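PDB 5XCJ: vacuolar protein sorting-associated protein 29 from Entamoeba histolytica, which binds metal ions through a metallophosphatase fold and probably acts as a retromer subunit in vacuolar protein sorting and transport. Local coordinates for residues A[60-65]-A[86-91]; A[35-40]-A[110-115]; A[7-12]-A[134-139]; A[98-103]-A[127-132]; A[31-36]-A[55-60]. The protein carries 1 engineered substitution. All coordinates share one frame; numbering follows the deposited sequence.

Interaction 1 (A[60-65]-A[86-91]); sequences KGAFDE and HGHQVI. Engineered in segment 60-65: Ala-62 (natural residue Asp).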
# COMPACT_ATOMS: atom_id res chain seq x y z
N LYS A 60 -9.93 2.85 5.88
CA LYS A 60 -10.61 4.06 5.43
C LYS A 60 -9.65 5.17 5.03
O LYS A 60 -8.80 5.60 5.80
CB LYS A 60 -11.58 4.56 6.49
CG LYS A 60 -12.26 5.86 6.10
CD LYS A 60 -13.28 6.30 7.14
CE LYS A 60 -13.88 7.64 6.77
NZ LYS A 60 -12.86 8.62 6.31
N GLY A 61 -9.82 5.64 3.80
CA GLY A 61 -9.03 6.71 3.24
C GLY A 61 -9.61 8.08 3.54
O GLY A 61 -10.62 8.20 4.22
N ALA A 62 -8.94 9.11 3.06
CA ALA A 62 -9.41 10.47 3.26
C ALA A 62 -10.75 10.69 2.57
O ALA A 62 -11.63 11.33 3.11
CB ALA A 62 -8.38 11.48 2.78
N PHE A 63 -10.88 10.16 1.36
CA PHE A 63 -12.11 10.31 0.58
C PHE A 63 -13.04 9.09 0.53
O PHE A 63 -14.07 9.13 -0.14
CB PHE A 63 -11.78 10.75 -0.84
CG PHE A 63 -10.54 11.59 -0.93
CD1 PHE A 63 -10.54 12.89 -0.45
CD2 PHE A 63 -9.39 11.09 -1.50
CE1 PHE A 63 -9.41 13.67 -0.53
CE2 PHE A 63 -8.25 11.87 -1.58
CZ PHE A 63 -8.26 13.16 -1.09
N ASP A 64 -12.68 8.01 1.20
CA ASP A 64 -13.50 6.81 1.18
C ASP A 64 -14.85 6.99 1.86
O ASP A 64 -14.95 7.60 2.92
CB ASP A 64 -12.77 5.63 1.81
CG ASP A 64 -11.78 4.98 0.87
OD1 ASP A 64 -11.99 5.06 -0.36
OD2 ASP A 64 -10.80 4.39 1.36
N GLU A 65 -15.90 6.51 1.21
CA GLU A 65 -17.24 6.56 1.75
C GLU A 65 -17.83 5.17 2.00
O GLU A 65 -18.96 5.05 2.45
CB GLU A 65 -18.15 7.37 0.84
N HIS A 86 -4.39 4.52 6.19
CA HIS A 86 -4.19 5.38 5.03
C HIS A 86 -3.00 6.33 5.17
O HIS A 86 -2.26 6.54 4.22
CB HIS A 86 -5.46 6.15 4.66
CG HIS A 86 -5.32 6.97 3.42
ND1 HIS A 86 -5.39 8.34 3.43
CD2 HIS A 86 -5.09 6.61 2.14
CE1 HIS A 86 -5.21 8.80 2.20
NE2 HIS A 86 -5.03 7.77 1.40
N GLY A 87 -2.80 6.86 6.37
CA GLY A 87 -1.70 7.77 6.62
C GLY A 87 -1.95 9.26 6.62
O GLY A 87 -1.05 10.03 6.93
N HIS A 88 -3.16 9.68 6.27
CA HIS A 88 -3.52 11.10 6.33
C HIS A 88 -3.55 11.58 7.79
O HIS A 88 -3.36 12.75 8.07
CB HIS A 88 -4.81 11.43 5.58
CG HIS A 88 -6.04 10.82 6.16
ND1 HIS A 88 -6.34 9.48 6.02
CD2 HIS A 88 -7.06 11.36 6.86
CE1 HIS A 88 -7.49 9.23 6.61
NE2 HIS A 88 -7.95 10.35 7.14
N GLN A 89 -3.85 10.64 8.69
CA GLN A 89 -3.93 10.87 10.13
C GLN A 89 -2.57 11.11 10.79
O GLN A 89 -2.50 11.64 11.90
CB GLN A 89 -4.66 9.74 10.83
CG GLN A 89 -5.90 9.25 10.10
CD GLN A 89 -5.58 8.15 9.12
OE1 GLN A 89 -4.48 8.09 8.58
NE2 GLN A 89 -6.53 7.27 8.90
N VAL A 90 -1.49 10.72 10.12
CA VAL A 90 -0.17 10.87 10.69
C VAL A 90 0.30 12.29 10.48
O VAL A 90 0.63 12.69 9.38
CB VAL A 90 0.83 9.92 10.02
CG1 VAL A 90 2.24 10.19 10.50
CG2 VAL A 90 0.43 8.47 10.25
N ILE A 91 0.31 13.06 11.57
CA ILE A 91 0.74 14.45 11.52
C ILE A 91 2.01 14.69 12.36
O ILE A 91 2.04 14.27 13.50
CB ILE A 91 -0.39 15.43 11.90
CG1 ILE A 91 -0.85 15.20 13.33
CG2 ILE A 91 -1.54 15.28 10.93
CD1 ILE A 91 -1.83 16.24 13.82
O HOH W 1 -7.09 4.70 7.38

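Interaction 2 (A[35-40]-A[110-115]); sequences LCTGNL and ILITGH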
# COMPACT_ATOMS: atom_id res chain seq x y z
N LEU A 35 -3.29 -5.92 1.00
CA LEU A 35 -3.36 -4.88 2.01
C LEU A 35 -3.54 -3.57 1.25
O LEU A 35 -2.62 -3.12 0.57
CB LEU A 35 -2.10 -4.87 2.87
CG LEU A 35 -1.81 -6.20 3.56
CD1 LEU A 35 -0.67 -6.07 4.56
CD2 LEU A 35 -3.05 -6.77 4.21
N CYS A 36 -4.71 -2.98 1.37
CA CYS A 36 -5.02 -1.76 0.66
C CYS A 36 -5.12 -0.57 1.60
O CYS A 36 -5.85 -0.60 2.59
CB CYS A 36 -6.32 -1.93 -0.12
SG CYS A 36 -6.81 -0.49 -1.09
N THR A 37 -4.42 0.50 1.25
CA THR A 37 -4.39 1.72 2.05
C THR A 37 -5.65 2.59 2.00
O THR A 37 -5.78 3.52 2.78
CB THR A 37 -3.15 2.59 1.74
OG1 THR A 37 -3.10 2.88 0.34
CG2 THR A 37 -1.88 1.88 2.17
N GLY A 38 -6.59 2.27 1.12
CA GLY A 38 -7.80 3.07 1.01
C GLY A 38 -7.87 3.93 -0.23
O GLY A 38 -7.10 3.73 -1.17
N ASN A 39 -8.77 4.92 -0.20
CA ASN A 39 -8.99 5.81 -1.32
C ASN A 39 -9.36 5.06 -2.61
O ASN A 39 -8.73 5.23 -3.65
CB ASN A 39 -7.82 6.76 -1.53
CG ASN A 39 -7.89 7.97 -0.60
OD1 ASN A 39 -8.82 8.10 0.18
ND2 ASN A 39 -6.91 8.85 -0.70
N LEU A 40 -10.38 4.22 -2.50
CA LEU A 40 -10.89 3.45 -3.63
C LEU A 40 -11.72 4.31 -4.58
O LEU A 40 -12.33 5.28 -4.17
CB LEU A 40 -11.74 2.28 -3.14
CG LEU A 40 -11.14 1.33 -2.11
CD1 LEU A 40 -12.17 0.29 -1.70
CD2 LEU A 40 -9.89 0.67 -2.65
N ILE A 110 5.68 -4.16 11.11
CA ILE A 110 5.57 -3.45 9.84
C ILE A 110 4.39 -2.47 9.83
O ILE A 110 3.29 -2.82 10.21
CB ILE A 110 5.38 -4.44 8.68
CG1 ILE A 110 6.54 -5.43 8.60
CG2 ILE A 110 5.23 -3.70 7.36
CD1 ILE A 110 6.40 -6.44 7.48
N LEU A 111 4.65 -1.25 9.40
CA LEU A 111 3.59 -0.26 9.29
C LEU A 111 3.42 0.17 7.84
O LEU A 111 4.34 0.69 7.22
CB LEU A 111 3.87 0.97 10.17
CG LEU A 111 2.78 2.03 10.15
CD1 LEU A 111 1.51 1.51 10.80
CD2 LEU A 111 3.24 3.31 10.83
N ILE A 112 2.22 -0.04 7.31
CA ILE A 112 1.91 0.31 5.94
C ILE A 112 0.98 1.51 5.92
O ILE A 112 -0.06 1.50 6.57
CB ILE A 112 1.26 -0.86 5.19
CG1 ILE A 112 2.16 -2.09 5.22
CG2 ILE A 112 0.93 -0.46 3.76
CD1 ILE A 112 1.62 -3.28 4.46
N THR A 113 1.38 2.54 5.19
CA THR A 113 0.62 3.77 5.04
C THR A 113 0.71 4.31 3.60
O THR A 113 1.62 3.96 2.87
CB THR A 113 1.10 4.87 6.01
OG1 THR A 113 2.50 5.12 5.81
CG2 THR A 113 0.87 4.46 7.45
N GLY A 114 -0.25 5.14 3.22
CA GLY A 114 -0.25 5.73 1.90
C GLY A 114 -0.20 7.23 2.04
O GLY A 114 0.76 7.74 2.62
N HIS A 115 -1.18 7.91 1.46
CA HIS A 115 -1.33 9.37 1.54
C HIS A 115 -0.36 10.23 0.73
O HIS A 115 -0.77 11.14 0.03
CB HIS A 115 -1.36 9.83 2.99
CG HIS A 115 -1.69 11.28 3.15
ND1 HIS A 115 -2.99 11.75 3.19
CD2 HIS A 115 -0.90 12.37 3.27
CE1 HIS A 115 -2.97 13.06 3.32
NE2 HIS A 115 -1.72 13.46 3.38

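Interaction 3 (A[7-12]-A[134-139]); sequences GDFHVP and SATGAY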
# COMPACT_ATOMS: atom_id res chain seq x y z
N GLY A 7 -2.92 0.90 -3.05
CA GLY A 7 -3.81 1.93 -2.55
C GLY A 7 -3.77 3.27 -3.27
O GLY A 7 -3.13 3.41 -4.30
N ASP A 8 -4.48 4.24 -2.70
CA ASP A 8 -4.55 5.60 -3.24
C ASP A 8 -5.00 5.65 -4.70
O ASP A 8 -4.41 6.32 -5.53
CB ASP A 8 -3.23 6.34 -3.04
CG ASP A 8 -3.08 6.86 -1.63
OD1 ASP A 8 -4.10 7.27 -1.05
OD2 ASP A 8 -1.96 6.85 -1.10
N PHE A 9 -6.03 4.87 -4.99
CA PHE A 9 -6.60 4.79 -6.33
C PHE A 9 -7.26 6.05 -6.87
O PHE A 9 -7.10 6.39 -8.04
CB PHE A 9 -7.63 3.67 -6.40
CG PHE A 9 -7.07 2.30 -6.16
CD1 PHE A 9 -6.44 1.61 -7.17
CD2 PHE A 9 -7.18 1.71 -4.91
CE1 PHE A 9 -5.93 0.35 -6.95
CE2 PHE A 9 -6.67 0.45 -4.68
CZ PHE A 9 -6.05 -0.23 -5.71
N HIS A 10 -8.02 6.72 -6.03
CA HIS A 10 -8.81 7.86 -6.47
C HIS A 10 -8.72 9.15 -5.65
O HIS A 10 -8.54 9.13 -4.44
CB HIS A 10 -10.28 7.42 -6.51
CG HIS A 10 -11.14 8.21 -7.46
ND1 HIS A 10 -11.11 8.01 -8.82
CD2 HIS A 10 -12.07 9.16 -7.24
CE1 HIS A 10 -11.97 8.83 -9.40
NE2 HIS A 10 -12.56 9.54 -8.46
N VAL A 11 -8.89 10.25 -6.37
CA VAL A 11 -8.94 11.59 -5.81
C VAL A 11 -10.27 12.16 -6.32
O VAL A 11 -10.60 12.00 -7.49
CB VAL A 11 -7.76 12.46 -6.27
CG1 VAL A 11 -8.01 13.92 -5.93
CG2 VAL A 11 -6.47 11.97 -5.62
N PRO A 12 -11.04 12.81 -5.45
CA PRO A 12 -12.36 13.32 -5.86
C PRO A 12 -12.23 14.30 -7.00
O PRO A 12 -11.35 15.15 -6.98
CB PRO A 12 -12.84 14.05 -4.61
CG PRO A 12 -12.13 13.38 -3.48
CD PRO A 12 -10.78 13.06 -4.02
N SER A 134 0.68 5.55 -5.13
CA SER A 134 -0.64 5.49 -5.70
C SER A 134 -0.61 4.53 -6.88
O SER A 134 0.21 4.66 -7.78
CB SER A 134 -1.11 6.87 -6.17
OG SER A 134 -2.28 6.77 -6.94
N ALA A 135 -1.54 3.59 -6.87
CA ALA A 135 -1.63 2.57 -7.91
C ALA A 135 -1.85 3.17 -9.28
O ALA A 135 -1.37 2.65 -10.28
CB ALA A 135 -2.74 1.58 -7.59
N THR A 136 -2.62 4.24 -9.33
CA THR A 136 -2.93 4.92 -10.58
C THR A 136 -2.09 6.15 -10.84
O THR A 136 -2.26 6.82 -11.85
CB THR A 136 -4.41 5.34 -10.58
OG1 THR A 136 -4.63 6.22 -9.47
CG2 THR A 136 -5.30 4.13 -10.43
N GLY A 137 -1.15 6.44 -9.95
CA GLY A 137 -0.34 7.64 -10.08
C GLY A 137 -1.22 8.88 -10.03
O GLY A 137 -1.02 9.84 -10.76
N ALA A 138 -2.17 8.86 -9.11
CA ALA A 138 -3.16 9.93 -8.92
C ALA A 138 -2.57 11.23 -8.39
O ALA A 138 -1.53 11.24 -7.74
CB ALA A 138 -4.28 9.45 -8.02
N TYR A 139 -3.27 12.33 -8.65
CA TYR A 139 -2.81 13.64 -8.24
C TYR A 139 -2.65 13.78 -6.73
O TYR A 139 -3.49 13.31 -5.96
CB TYR A 139 -3.80 14.71 -8.77
CG TYR A 139 -3.70 16.03 -8.05
CD1 TYR A 139 -2.78 16.98 -8.44
CD2 TYR A 139 -4.48 16.30 -6.93
CE1 TYR A 139 -2.66 18.18 -7.77
CE2 TYR A 139 -4.37 17.49 -6.26
CZ TYR A 139 -3.46 18.43 -6.68
OH TYR A 139 -3.34 19.62 -6.01

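Interaction 4 (A[98-103]-A[127-132]); sequences ALAIYQ and KYFLNP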
# COMPACT_ATOMS: atom_id res chain seq x y z
N ALA A 98 6.57 10.62 13.49
CA ALA A 98 5.13 10.48 13.63
C ALA A 98 4.70 9.06 13.30
O ALA A 98 3.90 8.47 14.01
CB ALA A 98 4.40 11.47 12.73
N LEU A 99 5.24 8.53 12.20
CA LEU A 99 4.96 7.17 11.78
C LEU A 99 5.46 6.19 12.83
O LEU A 99 4.84 5.17 13.10
CB LEU A 99 5.62 6.88 10.43
CG LEU A 99 5.01 7.54 9.20
CD1 LEU A 99 6.00 7.51 8.05
CD2 LEU A 99 3.71 6.85 8.81
N ALA A 100 6.61 6.50 13.41
CA ALA A 100 7.20 5.65 14.43
C ALA A 100 6.27 5.58 15.64
O ALA A 100 6.11 4.52 16.24
CB ALA A 100 8.57 6.17 14.85
N ILE A 101 5.66 6.70 15.98
CA ILE A 101 4.75 6.72 17.11
C ILE A 101 3.56 5.81 16.82
O ILE A 101 3.14 5.04 17.68
CB ILE A 101 4.27 8.15 17.43
CG1 ILE A 101 5.45 9.00 17.91
CG2 ILE A 101 3.16 8.13 18.47
CD1 ILE A 101 5.25 10.49 17.75
N TYR A 102 3.02 5.88 15.61
CA TYR A 102 1.90 5.02 15.24
C TYR A 102 2.28 3.55 15.25
O TYR A 102 1.51 2.70 15.69
CB TYR A 102 1.30 5.42 13.89
CG TYR A 102 0.11 6.33 14.04
CD1 TYR A 102 -1.17 5.81 14.16
CD2 TYR A 102 0.27 7.70 14.09
CE1 TYR A 102 -2.26 6.63 14.30
CE2 TYR A 102 -0.82 8.53 14.24
CZ TYR A 102 -2.08 7.99 14.35
OH TYR A 102 -3.16 8.83 14.48
N GLN A 103 3.48 3.25 14.77
CA GLN A 103 3.96 1.87 14.72
C GLN A 103 4.02 1.32 16.14
O GLN A 103 3.64 0.19 16.39
CB GLN A 103 5.34 1.81 14.07
CG GLN A 103 6.02 0.45 14.14
CD GLN A 103 7.01 0.34 15.28
OE1 GLN A 103 7.71 1.29 15.60
NE2 GLN A 103 7.08 -0.83 15.89
N LYS A 127 12.39 -1.70 12.64
CA LYS A 127 10.99 -1.71 12.23
C LYS A 127 10.92 -1.28 10.76
O LYS A 127 11.77 -0.55 10.28
CB LYS A 127 10.14 -0.79 13.10
CG LYS A 127 10.26 -1.03 14.59
CD LYS A 127 9.87 -2.44 14.97
CE LYS A 127 10.46 -2.83 16.32
NZ LYS A 127 9.84 -4.05 16.89
N TYR A 128 9.90 -1.76 10.06
CA TYR A 128 9.76 -1.45 8.64
C TYR A 128 8.54 -0.60 8.32
O TYR A 128 7.44 -0.90 8.76
CB TYR A 128 9.72 -2.75 7.84
CG TYR A 128 10.84 -3.70 8.21
CD1 TYR A 128 10.68 -4.61 9.23
CD2 TYR A 128 12.05 -3.66 7.54
CE1 TYR A 128 11.70 -5.47 9.57
CE2 TYR A 128 13.07 -4.52 7.87
CZ TYR A 128 12.90 -5.42 8.89
OH TYR A 128 13.92 -6.27 9.22
N PHE A 129 8.77 0.46 7.56
CA PHE A 129 7.71 1.37 7.15
C PHE A 129 7.59 1.29 5.64
O PHE A 129 8.52 1.61 4.92
CB PHE A 129 8.03 2.78 7.61
CG PHE A 129 8.05 2.94 9.10
CD1 PHE A 129 9.14 2.54 9.84
CD2 PHE A 129 6.96 3.48 9.76
CE1 PHE A 129 9.15 2.68 11.22
CE2 PHE A 129 6.97 3.62 11.13
CZ PHE A 129 8.06 3.21 11.86
N LEU A 130 6.41 0.89 5.17
CA LEU A 130 6.15 0.73 3.75
C LEU A 130 5.00 1.56 3.18
O LEU A 130 3.94 1.67 3.79
CB LEU A 130 5.89 -0.75 3.44
CG LEU A 130 6.77 -1.73 4.21
CD1 LEU A 130 6.34 -3.17 3.98
CD2 LEU A 130 8.22 -1.53 3.82
N ASN A 131 5.24 2.18 2.04
CA ASN A 131 4.23 2.95 1.33
C ASN A 131 4.30 2.51 -0.13
O ASN A 131 5.33 2.66 -0.76
CB ASN A 131 4.55 4.43 1.48
CG ASN A 131 3.47 5.32 0.89
OD1 ASN A 131 2.86 4.99 -0.11
ND2 ASN A 131 3.25 6.47 1.51
N PRO A 132 3.20 1.99 -0.66
CA PRO A 132 3.20 1.52 -2.06
C PRO A 132 2.95 2.62 -3.09
O PRO A 132 2.99 2.34 -4.29
CB PRO A 132 2.05 0.50 -2.08
CG PRO A 132 1.13 0.96 -1.00
CD PRO A 132 1.96 1.66 0.04

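Interaction 5 (A[31-36]-A[55-60]); sequences IQTVLC and EVHVVK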
# COMPACT_ATOMS: atom_id res chain seq x y z
N ILE A 31 -1.32 -14.48 -5.25
CA ILE A 31 -1.32 -13.55 -4.14
C ILE A 31 -2.28 -14.00 -3.04
O ILE A 31 -3.48 -14.09 -3.24
CB ILE A 31 -1.71 -12.14 -4.61
CG1 ILE A 31 -0.70 -11.64 -5.65
CG2 ILE A 31 -1.77 -11.18 -3.44
CD1 ILE A 31 -1.13 -10.40 -6.38
N GLN A 32 -1.71 -14.37 -1.90
CA GLN A 32 -2.48 -14.78 -0.74
C GLN A 32 -3.29 -13.69 -0.03
O GLN A 32 -4.41 -13.91 0.40
CB GLN A 32 -1.58 -15.49 0.27
CG GLN A 32 -1.16 -16.88 -0.16
CD GLN A 32 -0.06 -16.85 -1.19
OE1 GLN A 32 0.77 -15.95 -1.21
NE2 GLN A 32 -0.04 -17.85 -2.07
N THR A 33 -2.68 -12.51 0.12
CA THR A 33 -3.31 -11.41 0.83
C THR A 33 -3.13 -10.06 0.13
O THR A 33 -2.11 -9.82 -0.52
CB THR A 33 -2.75 -11.34 2.28
OG1 THR A 33 -2.76 -12.64 2.85
CG2 THR A 33 -3.55 -10.42 3.18
N VAL A 34 -4.12 -9.19 0.29
CA VAL A 34 -4.08 -7.85 -0.26
C VAL A 34 -4.24 -6.84 0.88
O VAL A 34 -5.18 -6.93 1.66
CB VAL A 34 -5.21 -7.62 -1.28
CG1 VAL A 34 -5.44 -6.14 -1.50
CG2 VAL A 34 -4.92 -8.32 -2.60
N LEU A 35 -3.29 -5.92 1.00
CA LEU A 35 -3.36 -4.88 2.01
C LEU A 35 -3.54 -3.57 1.25
O LEU A 35 -2.62 -3.12 0.57
CB LEU A 35 -2.10 -4.87 2.87
CG LEU A 35 -1.81 -6.20 3.56
CD1 LEU A 35 -0.67 -6.07 4.56
CD2 LEU A 35 -3.05 -6.77 4.21
N CYS A 36 -4.71 -2.98 1.37
CA CYS A 36 -5.02 -1.76 0.66
C CYS A 36 -5.12 -0.57 1.60
O CYS A 36 -5.85 -0.60 2.59
CB CYS A 36 -6.32 -1.93 -0.12
SG CYS A 36 -6.81 -0.49 -1.09
N GLU A 55 -7.93 -13.09 0.45
CA GLU A 55 -8.08 -12.20 1.59
C GLU A 55 -7.73 -10.76 1.23
O GLU A 55 -6.59 -10.47 0.86
CB GLU A 55 -7.18 -12.68 2.73
CG GLU A 55 -7.62 -12.28 4.13
CD GLU A 55 -6.83 -13.00 5.21
OE1 GLU A 55 -6.42 -14.16 4.98
OE2 GLU A 55 -6.62 -12.41 6.28
N VAL A 56 -8.71 -9.88 1.34
CA VAL A 56 -8.53 -8.47 1.04
C VAL A 56 -8.80 -7.59 2.26
O VAL A 56 -9.80 -7.77 2.94
CB VAL A 56 -9.44 -8.03 -0.11
CG1 VAL A 56 -9.26 -6.56 -0.40
CG2 VAL A 56 -9.17 -8.87 -1.35
N HIS A 57 -7.88 -6.67 2.53
CA HIS A 57 -8.03 -5.73 3.64
C HIS A 57 -7.96 -4.30 3.14
O HIS A 57 -7.04 -3.93 2.43
CB HIS A 57 -6.96 -5.97 4.69
CG HIS A 57 -6.85 -7.40 5.11
ND1 HIS A 57 -7.41 -7.87 6.28
CD2 HIS A 57 -6.25 -8.46 4.53
CE1 HIS A 57 -7.15 -9.16 6.39
NE2 HIS A 57 -6.45 -9.54 5.34
N VAL A 58 -8.97 -3.51 3.50
CA VAL A 58 -9.03 -2.11 3.12
C VAL A 58 -9.32 -1.20 4.30
O VAL A 58 -10.29 -1.40 5.02
CB VAL A 58 -10.08 -1.88 2.02
CG1 VAL A 58 -10.10 -0.43 1.60
CG2 VAL A 58 -9.82 -2.79 0.84
N VAL A 59 -8.48 -0.20 4.50
CA VAL A 59 -8.69 0.78 5.56
C VAL A 59 -9.36 2.03 5.00
O VAL A 59 -9.36 2.25 3.79
CB VAL A 59 -7.38 1.16 6.28
CG1 VAL A 59 -6.89 0.00 7.13
CG2 VAL A 59 -6.33 1.59 5.27
N LYS A 60 -9.93 2.85 5.88
CA LYS A 60 -10.61 4.06 5.43
C LYS A 60 -9.65 5.17 5.03
O LYS A 60 -8.80 5.60 5.80
CB LYS A 60 -11.58 4.56 6.49
CG LYS A 60 -12.26 5.86 6.10
CD LYS A 60 -13.28 6.30 7.14
CE LYS A 60 -13.88 7.64 6.77
NZ LYS A 60 -12.86 8.62 6.31

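Interaction 1 (A[60-65]-A[86-91])
Gly-61 and Ala-62 pack against the faces of two histidine rings. The CA of Gly-61 lies over one face of His-86, toward the ring rim, in a CH-pi contact 4.0 Å from the ring centroid. Ala-62, an engineered residue that is Asp in the natural protein, sets its CB 4.2 Å from the His-88 ring centroid, only 11° off the normal. The opposite face of His-88 carries the amide carbon CD of Gln-89. No hydrogen bond joins the two segments directly. One water links them: it donates to Lys-60 O and accepts from His-86 N and Gln-89 NE2. Gln-89 NE2 also bonds Glu-71.

The rings also hold each other. His-86 ND1 and His-88 ND1 share a hydrogen bond of 3.0 Å. With CG of His-88 between its backbone N and carbonyl carbon (chi1 65°), the ring lies beside that of His-86. Further out, Asp-8 takes the NE2 of His-86. Asp-64 OD2 accepts from Gly-61 N at 2.9 Å and also from Asn-39 N. Position 62, a zinc ligand in the natural protein with Asp-8, Asn-39 and His-115, here has no carboxylate and no zinc. Both loops form part of the metal site of a calcineurin-like metallophosphatase fold.

Interaction 2 (A[35-40]-A[110-115])
Leu-35 and Ile-112 meet between the two beta sheets of the metallophosphatase sandwich. Strand 33-36 belongs to one sheet and strand 110-112 to the other. Beyond their ends the chains run on into the metal-site loops.

The contact across the segments is apolar, with no hydrogen bond between them. CD1 of Leu-35 touches CD1 of Ile-112 at 3.6 Å, and the two side chains cross at about a right angle. Leu-35 CG and Ile-112 CG1 both stand anti to the carbonyl carbon (chi1 -57° in each), which sends the delta carbons into the space between the sheets. Ile-82 of strand 80-85 packs on both residues. The second branch of Ile-112 is used too: Ile-112 CG2 lies 4.0 Å from Thr-37 CG2. Thr-37 CG2 also rests on the backbone of the other segment, 3.8 Å from Gly-114 N. Gly-114 brings no side chain to this approach, and Thr-37 covers it from the methyl side.

The polar groups of the loop ends bond other loops. Asn-39 and His-115 both belong to a zinc site known in this protein. Asn-39 OD1 accepts from Phe-63 N, and its ND2 makes a weak bond to Asp-8. The backbone N of His-115 is bonded to the carboxylate of Asp-8. The bonds to Asp-8 bring both loops to one aspartate. The loop after strand 33-36 has a sulfur acceptor: Gly-38 N donates to Cys-36 SG at 3.5 Å, with an angle of 165° at the hydrogen.

Interaction 3 (A[7-12]-A[134-139])
Ser-134 OG is gripped from two segments at once. Ser-134 OG donates to Asp-8 O at 2.6 Å. It also accepts from Ala-138 N. The bond to Asp-8 meets the carbonyl with the donor tilted 28° from its plane. The hydroxyl stands anti to its own backbone N (chi1 169°), which carries it across to Asp-8.

Two more bonds lie beside it. Ala-135 N donates to Gly-7 O at 3.0 Å, almost straight on to the carbonyl. Thr-136 OG1 donates to Phe-9 O at 2.9 Å, at 125° to the C=O bond and tilted from the carbonyl plane. Three successive carbonyls, from Gly-7 to Phe-9, are therefore each held by the type I turn of Ser-134 to Gly-137.

Apolar groups flank these bonds. CB of Ala-135 touches CE1 of Phe-9 at 3.5 Å, and Thr-136 CG2 lies at the edge of the same ring. At the far end Val-11 CG2 packs on Ala-138 CB at 4.1 Å.

The carboxylate of Asp-8 turns to other loops, chiefly to His-86. Asp-8 is a ligand to both zinc ions seen in this protein, although none is bound in this model. The turn thus bonds the backbone around the aspartate that bridges the two metals of the calcineurin-like site.

Interaction 4 (A[98-103]-A[127-132])
Segment 98-103 of helix 96-106 crosses strand 127-131 at 114°, with the two axes 10.0 Å apart at their closest. Phe-129 bridges that distance. Its ring points at the helix and meets it with its outer atoms. Phe-129 CE2 lies 3.3 Å from Leu-99 O, which sits in the plane of the ring at its edge. Phe-129 CE2 also touches Leu-99 CB at 3.6 Å. Phe-129 CZ reaches the helix backbone at Ala-100 CA, again 3.6 Å away. Phe-129 CZ packs on Gln-103 CB as well, at 3.8 Å. The phenyl ring is therefore set against one turn of helix, between residues 99 and 103. Leu-111 of the adjacent strand 110-112 touches Leu-99, Gln-103 and Phe-129 and closes this apolar patch.

Gln-103 also meets Lys-127. The two side chains cross at about a right angle. The amide lies against the aliphatic part of the lysine, with Gln-103 NE2 3.4 Å from Lys-127 CD. This is a van der Waals contact and not a hydrogen bond. The glutamine chain bends at chi2 (-98°), which turns its amide out of the line of the chain. Its plane stands 86° from the Phe-129 ring. NE2 is satisfied by the carbonyl of Val-108, just past the end of the helix. The amide is thus held to the connection that leads from helix 96-106 into strand 110-112.

Together these contacts pack helix 96-106 on the face of the five-stranded sheet that bears Phe-129 and Leu-111, in the alpha/beta sandwich of the metallophosphatase fold.

Interaction 5 (A[31-36]-A[55-60])
The His-57 ring has Val-34 O and Glu-55 OE2 in its plane, at its edge. Thr-33 CG2 also lies near that plane, 3.6 Å from His-57 CD2. Leu-35 CD2 approaches His-57 CD2 obliquely, also at 3.6 Å. Leu-35 and His-57 run side by side and point the same way. The ring N-H at NE2 makes a weak bond to Glu-55 OE2, two residues back on the same strand. It probably limits rotation of the ring.

The strands themselves run parallel, 9° apart. Val-34 N donates to Glu-55 O at 2.8 Å, and His-57 N returns a bond to Val-34 O. Cys-36 N then donates to His-57 O at 2.7 Å. Val-59 N closes the ladder on Cys-36 O at 3.3 Å. Residues 34 and 36 thus use both N and O toward the neighbouring strand.

Thr-33, Leu-35, Glu-55 and His-57 share one sheet face; Val-34, Cys-36, Val-56 and Val-58 share the other. Val-34 CG1 meets Val-56 CG1 at 4.0 Å, and Cys-36 CB touches Val-58 CG2 at 3.7 Å. Leu-49 of helix 43-52 covers Val-34, Cys-36 and Val-56. Strand, helix and strand form a classic beta-alpha-beta unit with adjacent parallel strands.

Interactions 2 and 5 share Leu-35 and Cys-36 on strand 33-36, with centres 9 Å apart. Interaction 5 builds the edge of the six-stranded sheet, and interaction 2 joins that sheet to the five-stranded one. Interaction 4 adds helix 96-106 to the second sheet, where strands 110-112 and 127-131 are neighbours. The centres of interactions 1, 2 and 3 lie 9 to 13 Å apart, and these contacts gather the loops at the strand ends around Asp-8. Along the chain, interaction 5 closes before interaction 1 opens, and interaction 3 spans all the others. Distant parts of the sequence converge on one metal site, while interactions 4 and 5 join helix to sheet and strand to strand away from those loops.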